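PDB 2FSD: putative baseplate protein from Unidentified phage, which probably recognises the receptor on the surface of Lactococcus lactis cells, as the head domain of a phage receptor-binding protein. Local coordinates for residues 58-69 against 131-141; 34-45 against 79-87. One frame throughout, in Å; residues are numbered along the deposited sequence.

Contact 1 (58-69 against 131-141)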
loop_
_atom_site.group_PDB
_atom_site.type_symbol
_atom_site.label_atom_id
_atom_site.label_comp_id
_atom_site.label_asym_id
_atom_site.label_seq_id
_atom_site.Cartn_x
_atom_site.Cartn_y
_atom_site.Cartn_z
ATOM N N GLY A 58 18.540 -8.355 -0.227
ATOM C CA GLY A 58 17.703 -8.741 -1.377
ATOM C C GLY A 58 16.292 -8.181 -1.404
ATOM O O GLY A 58 15.485 -8.556 -2.264
ATOM N N VAL A 59 16.005 -7.268 -0.470
ATOM C CA VAL A 59 14.680 -6.657 -0.299
ATOM C C VAL A 59 14.812 -5.134 -0.393
ATOM O O VAL A 59 15.640 -4.512 0.299
ATOM C CB VAL A 59 14.073 -7.015 1.077
ATOM C CG1 VAL A 59 12.757 -6.270 1.317
ATOM C CG2 VAL A 59 13.864 -8.533 1.200
ATOM N N ILE A 60 13.989 -4.541 -1.251
ATOM C CA ILE A 60 13.951 -3.100 -1.399
ATOM C C ILE A 60 12.804 -2.522 -0.558
ATOM O O ILE A 60 11.704 -3.081 -0.526
ATOM C CB ILE A 60 13.837 -2.691 -2.891
ATOM C CG1 ILE A 60 14.040 -1.177 -3.052
ATOM C CG2 ILE A 60 12.500 -3.131 -3.500
ATOM C CD1 ILE A 60 14.143 -0.714 -4.493
ATOM N N TYR A 61 13.095 -1.414 0.124
ATOM C CA TYR A 61 12.137 -0.647 0.904
ATOM C C TYR A 61 12.047 0.748 0.307
ATOM O O TYR A 61 13.062 1.371 0.030
ATOM C CB TYR A 61 12.587 -0.520 2.367
ATOM C CG TYR A 61 12.809 -1.844 3.050
ATOM C CD1 TYR A 61 11.854 -2.368 3.906
ATOM C CD2 TYR A 61 13.962 -2.582 2.823
ATOM C CE1 TYR A 61 12.035 -3.596 4.522
ATOM C CE2 TYR A 61 14.150 -3.817 3.429
ATOM C CZ TYR A 61 13.177 -4.314 4.279
ATOM O OH TYR A 61 13.347 -5.522 4.894
ATOM N N VAL A 62 10.831 1.240 0.120
ATOM C CA VAL A 62 10.621 2.584 -0.391
ATOM C C VAL A 62 9.623 3.286 0.522
ATOM O O VAL A 62 8.617 2.706 0.923
ATOM C CB VAL A 62 10.106 2.584 -1.847
ATOM C CG1 VAL A 62 10.322 3.946 -2.489
ATOM C CG2 VAL A 62 10.782 1.502 -2.672
ATOM N N ARG A 63 9.918 4.537 0.856
ATOM C CA ARG A 63 8.992 5.353 1.639
ATOM C C ARG A 63 8.893 6.775 1.114
ATOM O O ARG A 63 9.852 7.328 0.598
ATOM C CB ARG A 63 9.387 5.369 3.112
ATOM C CG ARG A 63 10.817 5.779 3.371
ATOM C CD ARG A 63 11.012 6.000 4.855
ATOM N NE ARG A 63 12.405 6.266 5.186
ATOM C CZ ARG A 63 12.925 6.125 6.403
ATOM N NH1 ARG A 63 12.184 5.706 7.419
ATOM N NH2 ARG A 63 14.205 6.386 6.605
ATOM N N GLY A 64 7.702 7.344 1.261
ATOM C CA GLY A 64 7.436 8.722 0.931
ATOM C C GLY A 64 6.789 9.376 2.131
ATOM O O GLY A 64 5.942 8.773 2.803
ATOM N N ASN A 65 7.212 10.601 2.412
ATOM C CA ASN A 65 6.636 11.381 3.480
ATOM C C ASN A 65 6.357 12.828 3.022
ATOM O O ASN A 65 7.276 13.593 2.722
ATOM C CB ASN A 65 7.548 11.328 4.717
ATOM C CG ASN A 65 6.882 11.875 5.941
ATOM O OD1 ASN A 65 6.674 13.078 6.054
ATOM N ND2 ASN A 65 6.517 10.999 6.861
ATOM N N SER A 66 5.066 13.153 2.950
ATOM C CA SER A 66 4.567 14.465 2.574
ATOM C C SER A 66 5.214 14.953 1.291
ATOM O O SER A 66 5.800 16.026 1.242
ATOM C CB SER A 66 4.769 15.475 3.710
ATOM O OG SER A 66 3.967 15.158 4.837
ATOM N N ILE A 67 5.096 14.152 0.241
ATOM C CA ILE A 67 5.645 14.528 -1.052
ATOM C C ILE A 67 4.576 15.278 -1.845
ATOM O O ILE A 67 3.533 14.713 -2.145
ATOM C CB ILE A 67 6.116 13.319 -1.837
ATOM C CG1 ILE A 67 7.201 12.583 -1.041
ATOM C CG2 ILE A 67 6.668 13.766 -3.196
ATOM C CD1 ILE A 67 7.387 11.134 -1.452
ATOM N N PRO A 68 4.836 16.555 -2.188
ATOM C CA PRO A 68 3.874 17.290 -2.998
ATOM C C PRO A 68 3.825 16.760 -4.432
ATOM O O PRO A 68 4.844 16.761 -5.114
ATOM C CB PRO A 68 4.414 18.733 -2.966
ATOM C CG PRO A 68 5.513 18.750 -1.924
ATOM C CD PRO A 68 6.028 17.369 -1.888
ATOM N N VAL A 69 2.650 16.309 -4.875
ATOM C CA VAL A 69 2.469 15.820 -6.255
ATOM C C VAL A 69 1.513 16.684 -7.118
ATOM O O VAL A 69 0.707 17.456 -6.591
ATOM C CB VAL A 69 2.015 14.326 -6.273
ATOM C CG1 VAL A 69 3.174 13.415 -5.789
ATOM C CG2 VAL A 69 0.733 14.097 -5.413
ATOM N N LYS A 131 -2.223 18.010 -3.317
ATOM C CA LYS A 131 -1.999 16.972 -2.322
ATOM C C LYS A 131 -0.506 16.689 -2.097
ATOM O O LYS A 131 0.320 16.910 -2.988
ATOM C CB LYS A 131 -2.740 15.691 -2.722
ATOM C CG LYS A 131 -4.271 15.868 -2.963
ATOM C CD LYS A 131 -4.997 16.366 -1.728
ATOM C CE LYS A 131 -6.468 16.546 -1.956
ATOM N NZ LYS A 131 -7.199 16.820 -0.664
ATOM N N THR A 132 -0.177 16.252 -0.876
ATOM C CA THR A 132 1.117 15.637 -0.570
ATOM C C THR A 132 0.830 14.162 -0.369
ATOM O O THR A 132 -0.244 13.809 0.122
ATOM C CB THR A 132 1.776 16.196 0.734
ATOM O OG1 THR A 132 0.834 16.137 1.816
ATOM C CG2 THR A 132 2.245 17.622 0.565
ATOM N N ILE A 133 1.770 13.296 -0.735
ATOM C CA ILE A 133 1.598 11.848 -0.502
ATOM C C ILE A 133 2.603 11.246 0.504
ATOM O O ILE A 133 3.766 11.641 0.565
ATOM C CB ILE A 133 1.614 11.025 -1.840
ATOM C CG1 ILE A 133 2.966 11.142 -2.555
ATOM C CG2 ILE A 133 0.484 11.492 -2.750
ATOM C CD1 ILE A 133 3.155 10.145 -3.671
ATOM N N SER A 134 2.102 10.299 1.287
ATOM C CA SER A 134 2.890 9.495 2.194
ATOM C C SER A 134 2.574 8.019 1.944
ATOM O O SER A 134 1.422 7.641 1.679
ATOM C CB SER A 134 2.590 9.850 3.660
ATOM O OG SER A 134 3.011 11.170 3.993
ATOM N N PHE A 135 3.616 7.190 2.016
ATOM C CA PHE A 135 3.475 5.752 1.823
ATOM C C PHE A 135 4.716 5.026 2.313
ATOM O O PHE A 135 5.759 5.638 2.542
ATOM C CB PHE A 135 3.235 5.415 0.346
ATOM C CG PHE A 135 4.426 5.684 -0.538
ATOM C CD1 PHE A 135 5.352 4.674 -0.808
ATOM C CD2 PHE A 135 4.626 6.938 -1.094
ATOM C CE1 PHE A 135 6.459 4.918 -1.613
ATOM C CE2 PHE A 135 5.724 7.192 -1.898
ATOM C CZ PHE A 135 6.644 6.188 -2.159
ATOM N N ALA A 136 4.588 3.709 2.449
ATOM C CA ALA A 136 5.731 2.839 2.676
ATOM C C ALA A 136 5.479 1.472 2.031
ATOM O O ALA A 136 4.378 0.904 2.111
ATOM C CB ALA A 136 6.029 2.703 4.166
ATOM N N LEU A 137 6.494 0.953 1.370
ATOM C CA LEU A 137 6.365 -0.350 0.746
ATOM C C LEU A 137 7.690 -1.092 0.728
ATOM O O LEU A 137 8.746 -0.507 0.959
ATOM C CB LEU A 137 5.768 -0.228 -0.661
ATOM C CG LEU A 137 6.470 0.638 -1.705
ATOM C CD1 LEU A 137 7.741 -0.024 -2.276
ATOM C CD2 LEU A 137 5.484 0.943 -2.817
ATOM N N SER A 138 7.598 -2.395 0.487
ATOM C CA SER A 138 8.770 -3.245 0.367
ATOM C C SER A 138 8.420 -4.596 -0.272
ATOM O O SER A 138 7.313 -5.101 -0.118
ATOM C CB SER A 138 9.433 -3.457 1.730
ATOM O OG SER A 138 8.630 -4.237 2.584
ATOM N N ALA A 139 9.373 -5.139 -1.018
ATOM C CA ALA A 139 9.285 -6.492 -1.544
ATOM C C ALA A 139 10.685 -7.021 -1.859
ATOM O O ALA A 139 11.632 -6.240 -2.032
ATOM C CB ALA A 139 8.420 -6.530 -2.774
ATOM N N PRO A 140 10.828 -8.357 -1.927
ATOM C CA PRO A 140 12.097 -8.912 -2.393
ATOM C C PRO A 140 12.420 -8.492 -3.831
ATOM O O PRO A 140 11.514 -8.297 -4.646
ATOM C CB PRO A 140 11.881 -10.439 -2.302
ATOM C CG PRO A 140 10.393 -10.645 -2.167
ATOM C CD PRO A 140 9.838 -9.397 -1.572
ATOM N N LEU A 141 13.701 -8.338 -4.139
ATOM C CA LEU A 141 14.114 -8.129 -5.525
ATOM C C LEU A 141 13.695 -9.334 -6.367
ATOM O O LEU A 141 13.449 -10.421 -5.827
ATOM C CB LEU A 141 15.628 -7.878 -5.634
ATOM C CG LEU A 141 16.126 -6.571 -4.994
ATOM C CD1 LEU A 141 17.646 -6.434 -5.095
ATOM C CD2 LEU A 141 15.441 -5.371 -5.613
HETATM O O HOH W 1 -1.990 16.528 -5.951
HETATM O O HOH W 2 0.789 19.291 -4.479
#

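Contact 2 (34-45 against 79-87)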
loop_
_atom_site.group_PDB
_atom_site.type_symbol
_atom_site.label_atom_id
_atom_site.label_comp_id
_atom_site.label_asym_id
_atom_site.label_seq_id
_atom_site.Cartn_x
_atom_site.Cartn_y
_atom_site.Cartn_z
ATOM N N ILE A 34 22.191 -1.282 -0.423
ATOM C CA ILE A 34 22.158 0.140 -0.722
ATOM C C ILE A 34 21.557 0.870 0.486
ATOM O O ILE A 34 20.437 0.558 0.903
ATOM C CB ILE A 34 21.282 0.428 -1.963
ATOM C CG1 ILE A 34 21.722 -0.416 -3.170
ATOM C CG2 ILE A 34 21.306 1.913 -2.317
ATOM C CD1 ILE A 34 22.993 0.057 -3.843
ATOM N N PRO A 35 22.281 1.860 1.043
ATOM C CA PRO A 35 21.668 2.634 2.133
ATOM C C PRO A 35 20.504 3.513 1.642
ATOM O O PRO A 35 20.226 3.581 0.432
ATOM C CB PRO A 35 22.824 3.502 2.645
ATOM C CG PRO A 35 23.742 3.621 1.497
ATOM C CD PRO A 35 23.643 2.337 0.731
ATOM N N TRP A 36 19.825 4.154 2.587
ATOM C CA TRP A 36 18.779 5.103 2.273
ATOM C C TRP A 36 19.326 6.119 1.268
ATOM O O TRP A 36 20.383 6.737 1.499
ATOM C CB TRP A 36 18.301 5.820 3.529
ATOM C CG TRP A 36 17.302 5.065 4.402
ATOM C CD1 TRP A 36 17.398 4.852 5.745
ATOM C CD2 TRP A 36 16.050 4.489 3.997
ATOM N NE1 TRP A 36 16.298 4.174 6.206
ATOM C CE2 TRP A 36 15.453 3.933 5.156
ATOM C CE3 TRP A 36 15.369 4.393 2.773
ATOM C CZ2 TRP A 36 14.213 3.277 5.123
ATOM C CZ3 TRP A 36 14.139 3.743 2.739
ATOM C CH2 TRP A 36 13.576 3.190 3.909
ATOM N N THR A 37 18.616 6.249 0.145
ATOM C CA THR A 37 18.998 7.106 -0.973
ATOM C C THR A 37 17.750 7.835 -1.455
ATOM O O THR A 37 16.700 7.221 -1.594
ATOM C CB THR A 37 19.555 6.270 -2.132
ATOM O OG1 THR A 37 20.595 5.414 -1.648
ATOM C CG2 THR A 37 20.091 7.148 -3.260
ATOM N N ASP A 38 17.874 9.143 -1.688
ATOM C CA ASP A 38 16.798 9.931 -2.277
ATOM C C ASP A 38 16.545 9.487 -3.718
ATOM O O ASP A 38 17.481 9.302 -4.498
ATOM C CB ASP A 38 17.149 11.427 -2.279
ATOM C CG ASP A 38 17.300 12.003 -0.888
ATOM O OD1 ASP A 38 16.513 11.639 0.029
ATOM O OD2 ASP A 38 18.226 12.832 -0.716
ATOM N N LEU A 39 15.278 9.331 -4.080
ATOM C CA LEU A 39 14.934 9.121 -5.473
ATOM C C LEU A 39 15.057 10.466 -6.173
ATOM O O LEU A 39 15.031 11.515 -5.519
ATOM C CB LEU A 39 13.517 8.589 -5.640
ATOM C CG LEU A 39 13.296 7.098 -5.414
ATOM C CD1 LEU A 39 13.600 6.724 -3.972
ATOM C CD2 LEU A 39 11.855 6.731 -5.790
ATOM N N ASN A 40 15.213 10.409 -7.492
ATOM C CA ASN A 40 15.103 11.591 -8.348
ATOM C C ASN A 40 13.627 11.840 -8.605
ATOM O O ASN A 40 12.904 10.922 -8.990
ATOM C CB ASN A 40 15.869 11.384 -9.672
ATOM C CG ASN A 40 17.338 10.978 -9.439
ATOM O OD1 ASN A 40 18.028 11.585 -8.623
ATOM N ND2 ASN A 40 17.797 9.932 -10.132
ATOM N N ARG A 41 13.179 13.065 -8.370
ATOM C CA ARG A 41 11.773 13.409 -8.547
ATOM C C ARG A 41 11.464 13.849 -9.977
ATOM O O ARG A 41 12.220 14.628 -10.590
ATOM C CB ARG A 41 11.354 14.509 -7.576
ATOM C CG ARG A 41 11.404 14.092 -6.117
ATOM C CD ARG A 41 11.706 15.279 -5.256
ATOM N NE ARG A 41 11.943 14.933 -3.854
ATOM C CZ ARG A 41 11.094 15.154 -2.851
ATOM N NH1 ARG A 41 9.905 15.701 -3.064
ATOM N NH2 ARG A 41 11.442 14.833 -1.611
ATOM N N ALA A 42 10.326 13.358 -10.477
ATOM C CA ALA A 42 9.845 13.655 -11.832
ATOM C C ALA A 42 9.406 15.108 -11.908
ATOM O O ALA A 42 9.210 15.760 -10.884
ATOM C CB ALA A 42 8.677 12.713 -12.199
ATOM N N SER A 43 9.243 15.628 -13.119
ATOM C CA SER A 43 8.807 17.010 -13.282
ATOM C C SER A 43 7.452 17.278 -12.599
ATOM O O SER A 43 6.598 16.391 -12.478
ATOM C CB SER A 43 8.757 17.406 -14.761
ATOM O OG SER A 43 8.373 16.336 -15.593
ATOM N N GLY A 44 7.288 18.505 -12.117
ATOM C CA GLY A 44 6.054 18.921 -11.469
ATOM C C GLY A 44 5.962 18.506 -10.014
ATOM O O GLY A 44 5.076 18.964 -9.282
ATOM N N VAL A 45 6.879 17.645 -9.586
ATOM C CA VAL A 45 6.854 17.117 -8.232
ATOM C C VAL A 45 7.558 18.126 -7.357
ATOM O O VAL A 45 8.603 18.663 -7.743
ATOM C CB VAL A 45 7.552 15.742 -8.157
ATOM C CG1 VAL A 45 7.676 15.259 -6.699
ATOM C CG2 VAL A 45 6.786 14.741 -9.007
ATOM N N PRO A 79 3.649 10.609 -12.565
ATOM C CA PRO A 79 4.997 10.231 -12.102
ATOM C C PRO A 79 5.464 11.016 -10.891
ATOM O O PRO A 79 5.160 12.212 -10.759
ATOM C CB PRO A 79 5.894 10.525 -13.311
ATOM C CG PRO A 79 4.981 10.601 -14.478
ATOM C CD PRO A 79 3.680 11.117 -13.952
ATOM N N VAL A 80 6.178 10.337 -9.995
ATOM C CA VAL A 80 6.650 10.956 -8.748
ATOM C C VAL A 80 8.176 10.928 -8.677
ATOM O O VAL A 80 8.811 11.981 -8.572
ATOM C CB VAL A 80 6.042 10.263 -7.500
ATOM C CG1 VAL A 80 6.406 11.033 -6.213
ATOM C CG2 VAL A 80 4.528 10.150 -7.649
ATOM N N GLY A 81 8.763 9.736 -8.733
ATOM C CA GLY A 81 10.218 9.611 -8.676
ATOM C C GLY A 81 10.773 8.457 -9.480
ATOM O O GLY A 81 10.021 7.635 -9.994
ATOM N N THR A 82 12.096 8.427 -9.620
ATOM C CA THR A 82 12.785 7.321 -10.278
ATOM C C THR A 82 13.952 6.829 -9.401
ATOM O O THR A 82 14.537 7.595 -8.617
ATOM C CB THR A 82 13.332 7.708 -11.700
ATOM O OG1 THR A 82 14.155 8.875 -11.611
ATOM C CG2 THR A 82 12.203 7.963 -12.690
ATOM N N PHE A 83 14.298 5.555 -9.539
ATOM C CA PHE A 83 15.422 5.008 -8.764
ATOM C C PHE A 83 16.762 5.371 -9.422
ATOM O O PHE A 83 16.903 5.270 -10.651
ATOM C CB PHE A 83 15.299 3.498 -8.619
ATOM C CG PHE A 83 14.057 3.065 -7.893
ATOM C CD1 PHE A 83 13.973 3.191 -6.506
ATOM C CD2 PHE A 83 12.959 2.543 -8.594
ATOM C CE1 PHE A 83 12.824 2.812 -5.824
ATOM C CE2 PHE A 83 11.807 2.148 -7.909
ATOM C CZ PHE A 83 11.740 2.283 -6.529
ATOM N N PRO A 84 17.743 5.826 -8.618
ATOM C CA PRO A 84 19.107 5.885 -9.154
ATOM C C PRO A 84 19.568 4.507 -9.664
ATOM O O PRO A 84 19.090 3.484 -9.157
ATOM C CB PRO A 84 19.931 6.338 -7.952
ATOM C CG PRO A 84 18.961 7.110 -7.113
ATOM C CD PRO A 84 17.678 6.352 -7.241
ATOM N N PRO A 85 20.442 4.480 -10.697
ATOM C CA PRO A 85 21.025 3.252 -11.272
ATOM C C PRO A 85 21.715 2.306 -10.289
ATOM O O PRO A 85 22.021 1.179 -10.659
ATOM C CB PRO A 85 22.072 3.781 -12.262
ATOM C CG PRO A 85 21.653 5.115 -12.599
ATOM C CD PRO A 85 20.885 5.677 -11.431
ATOM N N ALA A 86 22.000 2.758 -9.076
ATOM C CA ALA A 86 22.551 1.878 -8.061
ATOM C C ALA A 86 21.578 0.735 -7.731
ATOM O O ALA A 86 22.021 -0.387 -7.466
ATOM C CB ALA A 86 22.907 2.672 -6.791
ATOM N N PHE A 87 20.269 1.016 -7.767
ATOM C CA PHE A 87 19.242 0.027 -7.392
ATOM C C PHE A 87 19.023 -1.057 -8.450
ATOM O O PHE A 87 18.426 -2.089 -8.157
ATOM C CB PHE A 87 17.904 0.705 -7.042
ATOM C CG PHE A 87 17.955 1.507 -5.773
ATOM C CD1 PHE A 87 17.433 1.002 -4.594
ATOM C CD2 PHE A 87 18.565 2.763 -5.752
ATOM C CE1 PHE A 87 17.505 1.739 -3.410
ATOM C CE2 PHE A 87 18.637 3.505 -4.578
ATOM C CZ PHE A 87 18.102 2.991 -3.408
HETATM O O HOH W 3 16.458 7.539 -12.032
HETATM O O HOH W 4 4.721 14.335 -12.500
#

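Contact 1 (58-69 against 131-141)
Where one residue, Ile-133, lies opposite two, Ser-66 and Ile-67, a G1 beta bulge shifts the register of two otherwise regular antiparallel strands by one. At the bulge the backbone N of Ser-66 is bound by a side chain: Ser-134 OG accepts it at 3.0 Å, nearly straight at 168°. Ser-134 OG stands anti to its own carbonyl carbon (chi1 -66°), which turns it across to the partner strand, where it meets that N-H. Ile-67 N then donates to Ile-133 O at 2.9 Å, and the pairing resumes.

Before the bulge, Phe-135 lays its ring across the neighbouring strand instead of pointing straight off the sheet. Its CG sits between the backbone N and the carbonyl carbon (chi1 68°), which turns one ring face over the backbone of Gly-64. Gly-64 CA makes a CH-pi contact 4.1 Å from the ring centroid, and Gly-64 N lies 3.6 Å above the ring plane, over its centre. Beside it, Val-62 and Leu-137 run side by side in the same direction, tightly packed with Val-62 CG2 3.4 Å from Leu-137 CD1. Val-69 crosses Ile-133 at about a right angle, CG2 to CG2 3.7 Å. On the other face of the sheet, Tyr-61 CD1 meets Ser-138 CB at 3.4 Å. Two waters bridge Val-69 O to the backbone N and O of Lys-131.

Leu-137 and Ser-138 also pair with a strand of the second subunit, continuing the sheet across the interface. Val-62 and Phe-135 reach Ile-118 inside the closed antiparallel beta barrel of the head domain.

Contact 2 (34-45 against 79-87)
Ile-34 and Thr-37 meet the Phe-87 ring, the first over a face, the second at its edge. Ile-34 CG2 makes a CH-pi contact 4.0 Å from the ring centroid. Thr-37 CB lies in the ring plane, 3.8 Å from Phe-87 CE2, while its CG2 slides past Pro-84 CG. Further along, Leu-39 and Phe-83 lie side by side, with Leu-39 CD2 over a face of the Phe-83 ring, 4.0 Å from Phe-83 CE1. Ala-42 CB touches Pro-79 CB, and the type II turn from Ala-42 to Val-45 swings Val-45 CG2 back to within 3.5 Å of Val-80 O.

Backbone pairing is brief. Asn-40 and Thr-82 exchange two hydrogen bonds, of which Thr-82 N to Asn-40 O is the shorter at 2.7 Å. Ala-42 N adds a third to Val-80 O at 2.8 Å. This short antiparallel junction joins the first strand, 34-41, to strand 77-82 and so closes the barrel. On its other side strand 77-82 carries a classic beta bulge, two residues, Val-80 and Gly-81, opposite the single Ile-118.

A water bridges Thr-82 OG1 and Phe-83 O, with a weak bond from Asn-40 ND2. Thr-37 OG1 donates to Pro-35 O, tethering the threonine beside the ring. Farther out, Arg-41 NH1 bonds Thr-48 O, and Phe-87 rests on Ala-53 and Ile-55 of strand 50-56.

Both contacts are partly buried, contact 1 more deeply: nine of its 23 touching residues are buried and two exposed, against four and five of 17 in contact 2. In contact 1, strands 59-68 and 132-140 pair along almost their whole length, and the latter adjoins the second subunit. In contact 2, untouched by that subunit, hydrogen bonding is confined to a short stretch, and aromatic and proline packing joins the remainder. Contact 1 lies within the sheet's run, contact 2 where the barrel closes; their apolar sides meet where Ile-60 CD1 packs 3.7 Å from Phe-87 CD1. Across strand 50-56, Arg-63 makes a cation-pi contact with Trp-36.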